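Local coordinates for protein bifunctional cytochrome P450/NADPH--P450 reductase (PDB 7F3H) that probably hydroxylates organic substrates at a heme iron, as a cytochrome P450 fused to its own NADPH-dependent reductase, at residues Y57-V62 and A363-H367; L65-R69 and N400-A404; V337-Q341 and I351-Q355. One frame throughout, in Å; residues are numbered along the deposited sequence. Where two conformers were deposited one is given.

Contact 1: Y57-V62 and A363-H367; sequences YDPNLV and ALHRH
D58, whose OD1 lies near the ring of H367, has its other carboxylate oxygen gripped by the start of a helix. OD2 accepts from L61 N at 3.2 Å through its anti lone pair, and more weakly from N60 N. This is an N-cap, and it holds the first turn of the helix that brings P59 and V62 up to 363-367. P59 CD sits over one face of the H367 imidazole, 3.6 Å from the ring centroid, a CH-pi contact in which the two side chains cross at about a right angle. With CG anti to its backbone N (chi1 -160°), H367 turns this ring back toward the proline; CD2 comes 3.3 Å from Y57 O, while ND1 accepts from A369 N. Deeper in, L364 meets V62 tip to tip, CD1 being 4.1 Å from V62 CG2, and the same methyl lies near Y57 O. Y57 packs CB against A363 CB at 3.5 Å, and its ring leads off toward I39, whose carbonyl bonds to OH. Strands 51-56 and 356-359 run parallel as neighbours in the sheet, and the helices following them, probably B and K' of the P450 fold, pack together here.

Contact 2: L65-R69 and N400-A404; sequences LTDER and NGMRA. With HEM (protoporphyrin IX containing Fe), chain E.
E68 stretches across to the loop 400-404, and its carboxylate meets the backbone at M402. From CB the chain sets out beside the backbone N (chi1 -80°) and then runs extended; CG passes N400 ND2 at 4.3 Å, and CD comes 3.8 Å from G401 CA. At the tip OE1 takes M402 N in a nearly straight bond of 3.0 Å, met on the syn side but 27° out of the carboxylate plane. OE2 has only a weak share of the same N-H and lies against M402 CB, at 3.7 Å. A second bridge runs from N400 ND2 to T66 O at 2.9 Å, in the carbonyl plane and close to the amide plane; N400 OD1 accepts from K396 NZ. Thus the loop is held at two points just before R403, whose NE donates to HEM O2A at 2.7 Å. That propionate oxygen lies at the edge of the guanidinium, near its plane, and W100, K73 and Y79 also hydrogen-bond to the heme. The contact joins the link between helix 59-65 and strand 71-72 to the loop entering helix 408-425, while helix 98-107 packs W100 against M402 and R403.

Contact 3: V337-Q341 and I351-Q355; sequences VTALQ and IRKGQ
A G1 beta bulge fused to a type II turn ends the antiparallel pairing of strands 336-339 and 356-359, with A339 facing both G354 and Q355. G354 N donates to A339 O at 2.9 Å, and A339 N donates to Q355 O at 3.1 Å. One residue on the first side thus matches two on the second, which is the signature of the bulge. The turn runs from R352 to Q355 and is closed by Q355 N on R352 O. G354 takes its third position with phi 86° and psi -15°, the backbone shape expected of the first residue of a G1 bulge, and it lets the chain swing back into strand 356-359.

Small groups fill the bend. A339 CB points into it, 3.3 Å from R352 O and 3.8 Å from I351 CG2. The T338 methyl CG2 lies 3.3 Å from G354 O. F71 of the edge strand 71-72 touches V337, A339 and I351, while the side chain of V337 is about 7 Å from the heme. Q355 NE2 hydrogen-bonds to T52 O of strand 51-56, and D342 OD1 accepts from K353 N.

On the outer side K353 leaves the turn fully extended and lies alongside Q341, both pointing the same way. The glutamine chain bends at chi2 (-54°), which folds its amide back beside the lysine methylenes. The contact is made by these carbons: CG of K353 is 3.1 Å from L340 O, whereas CE of K353 lies 3.6 Å from Q341 OE1.

Overall arrangement
From the N terminus the chain enters 57-62 and, after two residues, 65-69, the first halves of contacts 1 and 2. Nearly 270 residues later comes contact 3, a short local closure between 337-341 and 351-355. Contact 1 then closes its loop at 363-367 and contact 2 at 400-404, so these two long loops cross, and contact 3 is nested inside both. Contacts 2 and 3 touch where L65 O packs on V337 CG2 and R69 O on L340 CD1; contact 1 does not touch contact 3. Contact 1 joins helices 59-65 and 361-365, contact 2 joins the loop after helix 59-65 to the heme-binding loop, and contact 3 closes the turn beside strands 336-339 and 356-359.

Contact 1: Y57-V62 and A363-H367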
loop_
_atom_site.group_PDB
_atom_site.type_symbol
_atom_site.label_atom_id
_atom_site.label_comp_id
_atom_site.label_asym_id
_atom_site.label_seq_id
_atom_site.Cartn_x
_atom_site.Cartn_y
_atom_site.Cartn_z
ATOM N N TYR A 57 9.486 -2.455 -17.219
ATOM C CA TYR A 57 8.263 -1.675 -17.398
ATOM C C TYR A 57 7.554 -1.901 -18.744
ATOM O O TYR A 57 6.437 -1.409 -18.933
ATOM C CB TYR A 57 8.590 -0.187 -17.153
ATOM C CG TYR A 57 9.807 0.307 -17.908
ATOM C CD1 TYR A 57 11.089 0.095 -17.384
ATOM C CD2 TYR A 57 9.691 1.013 -19.106
ATOM C CE1 TYR A 57 12.209 0.505 -18.054
ATOM C CE2 TYR A 57 10.825 1.449 -19.776
ATOM C CZ TYR A 57 12.075 1.183 -19.244
ATOM O OH TYR A 57 13.209 1.613 -19.884
ATOM N N ASP A 58 8.194 -2.601 -19.691
ATOM C CA ASP A 58 7.507 -3.016 -20.927
ATOM C C ASP A 58 6.384 -3.993 -20.587
ATOM O O ASP A 58 6.641 -5.005 -19.906
ATOM C CB ASP A 58 8.474 -3.692 -21.902
ATOM C CG ASP A 58 7.808 -4.062 -23.232
ATOM O OD1 ASP A 58 7.650 -3.157 -24.059
ATOM O OD2 ASP A 58 7.474 -5.236 -23.475
ATOM N N PRO A 59 5.147 -3.753 -21.047
ATOM C CA PRO A 59 4.037 -4.643 -20.647
ATOM C C PRO A 59 4.249 -6.107 -21.024
ATOM O O PRO A 59 3.950 -6.990 -20.212
ATOM C CB PRO A 59 2.815 -4.034 -21.357
ATOM C CG PRO A 59 3.191 -2.583 -21.618
ATOM C CD PRO A 59 4.691 -2.618 -21.872
ATOM N N ASN A 60 4.847 -6.410 -22.176
ATOM C CA ASN A 60 4.992 -7.831 -22.496
ATOM C C ASN A 60 6.095 -8.489 -21.662
ATOM O O ASN A 60 5.938 -9.643 -21.198
ATOM C CB ASN A 60 5.280 -7.995 -23.976
ATOM C CG ASN A 60 4.160 -7.494 -24.844
ATOM O OD1 ASN A 60 2.971 -7.744 -24.581
ATOM N ND2 ASN A 60 4.527 -6.769 -25.897
ATOM N N LEU A 61 7.213 -7.764 -21.461
ATOM C CA LEU A 61 8.271 -8.225 -20.557
ATOM C C LEU A 61 7.706 -8.463 -19.178
ATOM O O LEU A 61 7.959 -9.509 -18.571
ATOM C CB LEU A 61 9.430 -7.215 -20.491
ATOM C CG LEU A 61 10.280 -7.009 -21.768
ATOM C CD1 LEU A 61 11.446 -6.026 -21.555
ATOM C CD2 LEU A 61 10.778 -8.350 -22.332
ATOM N N VAL A 62 6.865 -7.547 -18.704
ATOM C CA VAL A 62 6.325 -7.712 -17.369
ATOM C C VAL A 62 5.415 -8.924 -17.318
ATOM O O VAL A 62 5.432 -9.672 -16.333
ATOM C CB VAL A 62 5.580 -6.449 -16.908
ATOM C CG1 VAL A 62 4.798 -6.768 -15.652
ATOM C CG2 VAL A 62 6.564 -5.334 -16.626
ATOM N N ALA A 363 6.326 3.491 -14.447
ATOM C CA ALA A 363 6.580 3.455 -15.877
ATOM C C ALA A 363 5.636 2.476 -16.569
ATOM O O ALA A 363 5.177 2.737 -17.686
ATOM C CB ALA A 363 8.043 3.111 -16.137
ATOM N N LEU A 364 5.350 1.336 -15.925
ATOM C CA LEU A 364 4.407 0.352 -16.470
ATOM C C LEU A 364 2.982 0.906 -16.533
ATOM O O LEU A 364 2.260 0.724 -17.531
ATOM C CB LEU A 364 4.461 -0.921 -15.627
ATOM C CG LEU A 364 3.385 -1.978 -15.888
ATOM C CD1 LEU A 364 3.548 -2.668 -17.235
ATOM C CD2 LEU A 364 3.407 -2.970 -14.796
ATOM N N HIS A 365 2.544 1.546 -15.451
ATOM C CA HIS A 365 1.200 2.082 -15.356
ATOM C C HIS A 365 0.969 3.220 -16.335
ATOM O O HIS A 365 -0.181 3.661 -16.495
ATOM C CB HIS A 365 0.960 2.528 -13.927
ATOM C CG HIS A 365 0.561 1.413 -13.015
ATOM N ND1 HIS A 365 0.143 1.626 -11.721
ATOM C CD2 HIS A 365 0.474 0.076 -13.224
ATOM C CE1 HIS A 365 -0.181 0.468 -11.167
ATOM N NE2 HIS A 365 0.007 -0.488 -12.061
ATOM N N ARG A 366 2.046 3.737 -16.935
ATOM C CA ARG A 366 2.005 4.824 -17.898
ATOM C C ARG A 366 2.633 4.453 -19.243
ATOM O O ARG A 366 3.062 5.340 -19.983
ATOM C CB ARG A 366 2.731 6.030 -17.318
ATOM C CG ARG A 366 2.037 6.654 -16.168
ATOM C CD ARG A 366 2.836 7.853 -15.800
ATOM N NE ARG A 366 2.504 8.313 -14.471
ATOM C CZ ARG A 366 2.095 9.547 -14.208
ATOM N NH1 ARG A 366 1.982 10.410 -15.206
ATOM N NH2 ARG A 366 1.792 9.908 -12.957
ATOM N N HIS A 367 2.737 3.182 -19.567
ATOM C CA HIS A 367 3.418 2.804 -20.805
ATOM C C HIS A 367 2.550 3.141 -22.011
ATOM O O HIS A 367 1.408 2.678 -22.085
ATOM C CB HIS A 367 3.757 1.314 -20.817
ATOM C CG HIS A 367 4.844 0.973 -21.788
ATOM N ND1 HIS A 367 4.698 1.153 -23.148
ATOM C CD2 HIS A 367 6.108 0.526 -21.601
ATOM C CE1 HIS A 367 5.807 0.781 -23.762
ATOM N NE2 HIS A 367 6.684 0.414 -22.843
#

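Contact 2: L65-R69 and N400-A404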
loop_
_atom_site.group_PDB
_atom_site.type_symbol
_atom_site.label_atom_id
_atom_site.label_comp_id
_atom_site.label_asym_id
_atom_site.label_seq_id
_atom_site.Cartn_x
_atom_site.Cartn_y
_atom_site.Cartn_z
ATOM N N LEU A 65 7.712 -11.626 -16.584
ATOM C CA LEU A 65 8.199 -11.560 -15.200
ATOM C C LEU A 65 7.132 -11.912 -14.174
ATOM O O LEU A 65 7.474 -12.180 -13.009
ATOM C CB LEU A 65 8.696 -10.151 -14.879
ATOM C CG LEU A 65 9.923 -9.750 -15.663
ATOM C CD1 LEU A 65 10.015 -8.254 -15.637
ATOM C CD2 LEU A 65 11.175 -10.413 -15.058
ATOM N N THR A 66 5.865 -11.895 -14.589
ATOM C CA THR A 66 4.666 -12.235 -13.836
ATOM C C THR A 66 4.333 -13.715 -13.881
ATOM O O THR A 66 3.509 -14.186 -13.091
ATOM C CB THR A 66 3.477 -11.379 -14.380
ATOM O OG1 THR A 66 3.614 -9.985 -14.024
ATOM C CG2 THR A 66 2.065 -11.962 -14.156
ATOM N N ASP A 67 5.012 -14.480 -14.735
ATOM C CA ASP A 67 4.789 -15.917 -14.835
ATOM C C ASP A 67 5.450 -16.586 -13.627
ATOM O O ASP A 67 6.681 -16.707 -13.562
ATOM C CB ASP A 67 5.357 -16.399 -16.168
ATOM C CG ASP A 67 5.034 -17.839 -16.481
ATOM O OD1 ASP A 67 4.497 -18.574 -15.608
ATOM O OD2 ASP A 67 5.363 -18.250 -17.615
ATOM N N GLU A 68 4.640 -17.045 -12.675
ATOM C CA GLU A 68 5.197 -17.587 -11.446
ATOM C C GLU A 68 5.910 -18.918 -11.675
ATOM O O GLU A 68 6.528 -19.436 -10.745
ATOM C CB GLU A 68 4.100 -17.741 -10.388
ATOM C CG GLU A 68 3.762 -16.422 -9.685
ATOM C CD GLU A 68 2.753 -16.545 -8.526
ATOM O OE1 GLU A 68 1.620 -17.032 -8.734
ATOM O OE2 GLU A 68 3.084 -16.105 -7.405
ATOM N N ARG A 69 5.846 -19.488 -12.885
ATOM C CA ARG A 69 6.713 -20.620 -13.204
ATOM C C ARG A 69 8.158 -20.193 -13.456
ATOM O O ARG A 69 9.066 -21.020 -13.338
ATOM C CB ARG A 69 6.152 -21.382 -14.413
ATOM C CG ARG A 69 4.726 -21.920 -14.162
ATOM C CD ARG A 69 3.973 -22.298 -15.457
ATOM N NE ARG A 69 3.906 -21.159 -16.361
ATOM C CZ ARG A 69 3.598 -21.218 -17.656
ATOM N NH1 ARG A 69 3.295 -22.373 -18.235
ATOM N NH2 ARG A 69 3.595 -20.099 -18.375
ATOM N N ASN A 400 1.106 -9.417 -7.654
ATOM C CA ASN A 400 0.972 -10.415 -8.701
ATOM C C ASN A 400 0.825 -11.825 -8.128
ATOM O O ASN A 400 1.492 -12.182 -7.146
ATOM C CB ASN A 400 2.179 -10.389 -9.627
ATOM C CG ASN A 400 2.017 -11.330 -10.789
ATOM O OD1 ASN A 400 1.161 -11.090 -11.627
ATOM N ND2 ASN A 400 2.818 -12.406 -10.846
ATOM N N GLY A 401 -0.043 -12.619 -8.763
ATOM C CA GLY A 401 -0.120 -14.053 -8.572
ATOM C C GLY A 401 -0.521 -14.397 -7.158
ATOM O O GLY A 401 -1.267 -13.658 -6.507
ATOM N N MET A 402 -0.004 -15.538 -6.680
ATOM C CA MET A 402 -0.257 -15.989 -5.312
ATOM C C MET A 402 0.220 -14.965 -4.285
ATOM O O MET A 402 -0.340 -14.883 -3.185
ATOM C CB MET A 402 0.440 -17.334 -5.052
ATOM C CG MET A 402 -0.164 -18.547 -5.744
ATOM S SD MET A 402 -1.933 -18.719 -5.480
ATOM C CE MET A 402 -2.469 -19.035 -7.158
ATOM N N ARG A 403 1.258 -14.195 -4.622
ATOM C CA ARG A 403 1.817 -13.166 -3.753
ATOM C C ARG A 403 1.144 -11.796 -3.958
ATOM O O ARG A 403 1.753 -10.746 -3.705
ATOM C CB ARG A 403 3.325 -13.090 -3.970
ATOM C CG ARG A 403 3.977 -14.440 -3.680
ATOM C CD ARG A 403 3.510 -15.012 -2.325
ATOM N NE ARG A 403 3.914 -14.172 -1.187
ATOM C CZ ARG A 403 4.990 -14.376 -0.422
ATOM N NH1 ARG A 403 5.797 -15.403 -0.623
ATOM N NH2 ARG A 403 5.255 -13.555 0.573
ATOM N N ALA A 404 -0.089 -11.789 -4.444
ATOM C CA ALA A 404 -0.815 -10.544 -4.591
ATOM C C ALA A 404 -1.296 -10.054 -3.224
ATOM O O ALA A 404 -1.251 -10.776 -2.222
ATOM C CB ALA A 404 -1.985 -10.733 -5.550
HETATM C CHA HEM E . 0.834 -7.659 -0.437
HETATM C CHB HEM E . -2.059 -6.794 3.370
HETATM C CHC HEM E . -3.349 -2.529 1.395
HETATM C CHD HEM E . -0.238 -3.272 -2.250
HETATM C C1A HEM E . 0.161 -7.794 0.752
HETATM C C2A HEM E . 0.313 -8.894 1.681
HETATM C C3A HEM E . -0.508 -8.692 2.724
HETATM C C4A HEM E . -1.151 -7.403 2.525
HETATM C CMA HEM E . -0.683 -9.625 3.950
HETATM C CAA HEM E . 1.189 -10.127 1.411
HETATM C CBA HEM E . 0.294 -11.189 0.760
HETATM C CGA HEM E . 1.035 -12.504 0.515
HETATM O O1A HEM E . 0.433 -13.557 0.860
HETATM O O2A HEM E . 2.231 -12.557 0.098
HETATM C C1B HEM E . -2.698 -5.589 3.162
HETATM C C2B HEM E . -3.707 -4.982 4.022
HETATM C C3B HEM E . -4.090 -3.833 3.439
HETATM C C4B HEM E . -3.287 -3.644 2.244
HETATM C CMB HEM E . -4.263 -5.638 5.303
HETATM C CAB HEM E . -5.065 -2.733 3.913
HETATM C CBB HEM E . -5.653 -2.699 5.111
HETATM C C1C HEM E . -2.612 -2.339 0.237
HETATM C C2C HEM E . -2.712 -1.215 -0.703
HETATM C C3C HEM E . -1.819 -1.469 -1.678
HETATM C C4C HEM E . -1.183 -2.726 -1.424
HETATM C CMC HEM E . -3.642 0.024 -0.541
HETATM C CAC HEM E . -1.448 -0.702 -2.938
HETATM C CBC HEM E . -2.045 0.432 -3.275
HETATM C C1D HEM E . 0.329 -4.519 -2.078
HETATM C C2D HEM E . 1.355 -5.118 -2.927
HETATM C C3D HEM E . 1.626 -6.317 -2.415
HETATM C C4D HEM E . 0.821 -6.531 -1.229
HETATM C CMD HEM E . 2.003 -4.504 -4.196
HETATM C CAD HEM E . 2.647 -7.281 -2.991
HETATM C CBD HEM E . 3.934 -6.869 -2.328
HETATM C CGD HEM E . 5.095 -7.622 -2.884
HETATM O O1D HEM E . 6.119 -7.622 -2.159
HETATM O O2D HEM E . 5.002 -8.204 -4.014
HETATM N NA HEM E . -0.716 -6.894 1.318
HETATM N NB HEM E . -2.477 -4.759 2.090
HETATM N NC HEM E . -1.655 -3.228 -0.236
HETATM N ND HEM E . 0.030 -5.410 -1.059
HETATM FE FE HEM E . -1.260 -5.133 0.425
#

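Contact 3: V337-Q341 and I351-Q355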
loop_
_atom_site.group_PDB
_atom_site.type_symbol
_atom_site.label_atom_id
_atom_site.label_comp_id
_atom_site.label_asym_id
_atom_site.label_seq_id
_atom_site.Cartn_x
_atom_site.Cartn_y
_atom_site.Cartn_z
ATOM N N VAL A 337 10.596 -9.393 -8.510
ATOM C CA VAL A 337 10.568 -10.846 -8.636
ATOM C C VAL A 337 11.985 -11.365 -8.814
ATOM O O VAL A 337 12.888 -10.664 -9.274
ATOM C CB VAL A 337 9.670 -11.321 -9.809
ATOM C CG1 VAL A 337 8.227 -11.044 -9.491
ATOM C CG2 VAL A 337 10.074 -10.654 -11.130
ATOM N N THR A 338 12.166 -12.642 -8.490
ATOM C CA THR A 338 13.449 -13.310 -8.610
ATOM C C THR A 338 13.364 -14.472 -9.600
ATOM O O THR A 338 12.394 -15.245 -9.601
ATOM C CB THR A 338 13.911 -13.817 -7.256
ATOM O OG1 THR A 338 13.730 -12.772 -6.290
ATOM C CG2 THR A 338 15.379 -14.213 -7.341
ATOM N N ALA A 339 14.382 -14.563 -10.451
ATOM C CA ALA A 339 14.464 -15.611 -11.455
ATOM C C ALA A 339 14.713 -16.958 -10.792
ATOM O O ALA A 339 15.705 -17.120 -10.074
ATOM C CB ALA A 339 15.577 -15.284 -12.455
ATOM N N LEU A 340 13.813 -17.929 -11.045
ATOM C CA LEU A 340 13.958 -19.281 -10.496
ATOM C C LEU A 340 15.093 -20.032 -11.179
ATOM O O LEU A 340 15.827 -20.789 -10.541
ATOM C CB LEU A 340 12.644 -20.061 -10.635
ATOM C CG LEU A 340 11.420 -19.435 -9.936
ATOM C CD1 LEU A 340 10.127 -20.283 -10.089
ATOM C CD2 LEU A 340 11.682 -19.104 -8.430
ATOM N N GLN A 341 15.201 -19.887 -12.485
ATOM C CA GLN A 341 16.234 -20.484 -13.308
ATOM C C GLN A 341 16.807 -19.383 -14.184
ATOM O O GLN A 341 16.309 -18.256 -14.203
ATOM C CB GLN A 341 15.664 -21.612 -14.178
ATOM C CG GLN A 341 15.227 -22.820 -13.405
ATOM C CD GLN A 341 16.338 -23.376 -12.491
ATOM O OE1 GLN A 341 16.077 -23.768 -11.344
ATOM N NE2 GLN A 341 17.586 -23.400 -12.999
ATOM N N ILE A 351 18.189 -13.196 -17.833
ATOM C CA ILE A 351 18.063 -12.975 -16.398
ATOM C C ILE A 351 18.562 -14.234 -15.709
ATOM O O ILE A 351 17.916 -15.282 -15.786
ATOM C CB ILE A 351 16.619 -12.659 -15.993
ATOM C CG1 ILE A 351 16.013 -11.619 -16.960
ATOM C CG2 ILE A 351 16.566 -12.229 -14.521
ATOM C CD1 ILE A 351 16.713 -10.246 -16.975
ATOM N N ARG A 352 19.708 -14.141 -15.043
ATOM C CA ARG A 352 20.326 -15.299 -14.402
ATOM C C ARG A 352 19.544 -15.774 -13.183
ATOM O O ARG A 352 18.860 -14.996 -12.510
ATOM C CB ARG A 352 21.756 -14.960 -14.006
ATOM C CG ARG A 352 22.623 -14.627 -15.194
ATOM C CD ARG A 352 24.018 -14.286 -14.747
ATOM N NE ARG A 352 24.976 -14.687 -15.765
ATOM C CZ ARG A 352 25.456 -15.916 -15.906
ATOM N NH1 ARG A 352 25.084 -16.888 -15.076
ATOM N NH2 ARG A 352 26.319 -16.163 -16.882
ATOM N N LYS A 353 19.613 -17.081 -12.923
ATOM C CA LYS A 353 19.050 -17.612 -11.689
ATOM C C LYS A 353 19.455 -16.749 -10.500
ATOM O O LYS A 353 20.636 -16.447 -10.304
ATOM C CB LYS A 353 19.499 -19.058 -11.476
ATOM C CG LYS A 353 18.705 -19.770 -10.391
ATOM C CD LYS A 353 19.302 -21.110 -9.996
ATOM C CE LYS A 353 18.315 -21.916 -9.161
ATOM N NZ LYS A 353 18.953 -23.016 -8.383
ATOM N N GLY A 354 18.457 -16.347 -9.710
ATOM C CA GLY A 354 18.658 -15.528 -8.534
ATOM C C GLY A 354 18.687 -14.034 -8.773
ATOM O O GLY A 354 18.503 -13.274 -7.818
ATOM N N GLN A 355 18.830 -13.581 -10.017
ATOM C CA GLN A 355 18.783 -12.148 -10.298
ATOM C C GLN A 355 17.383 -11.599 -10.012
ATOM O O GLN A 355 16.381 -12.206 -10.402
ATOM C CB GLN A 355 19.179 -11.889 -11.758
ATOM C CG GLN A 355 19.112 -10.447 -12.191
ATOM C CD GLN A 355 20.007 -9.517 -11.354
ATOM O OE1 GLN A 355 21.232 -9.715 -11.261
ATOM N NE2 GLN A 355 19.401 -8.478 -10.779
#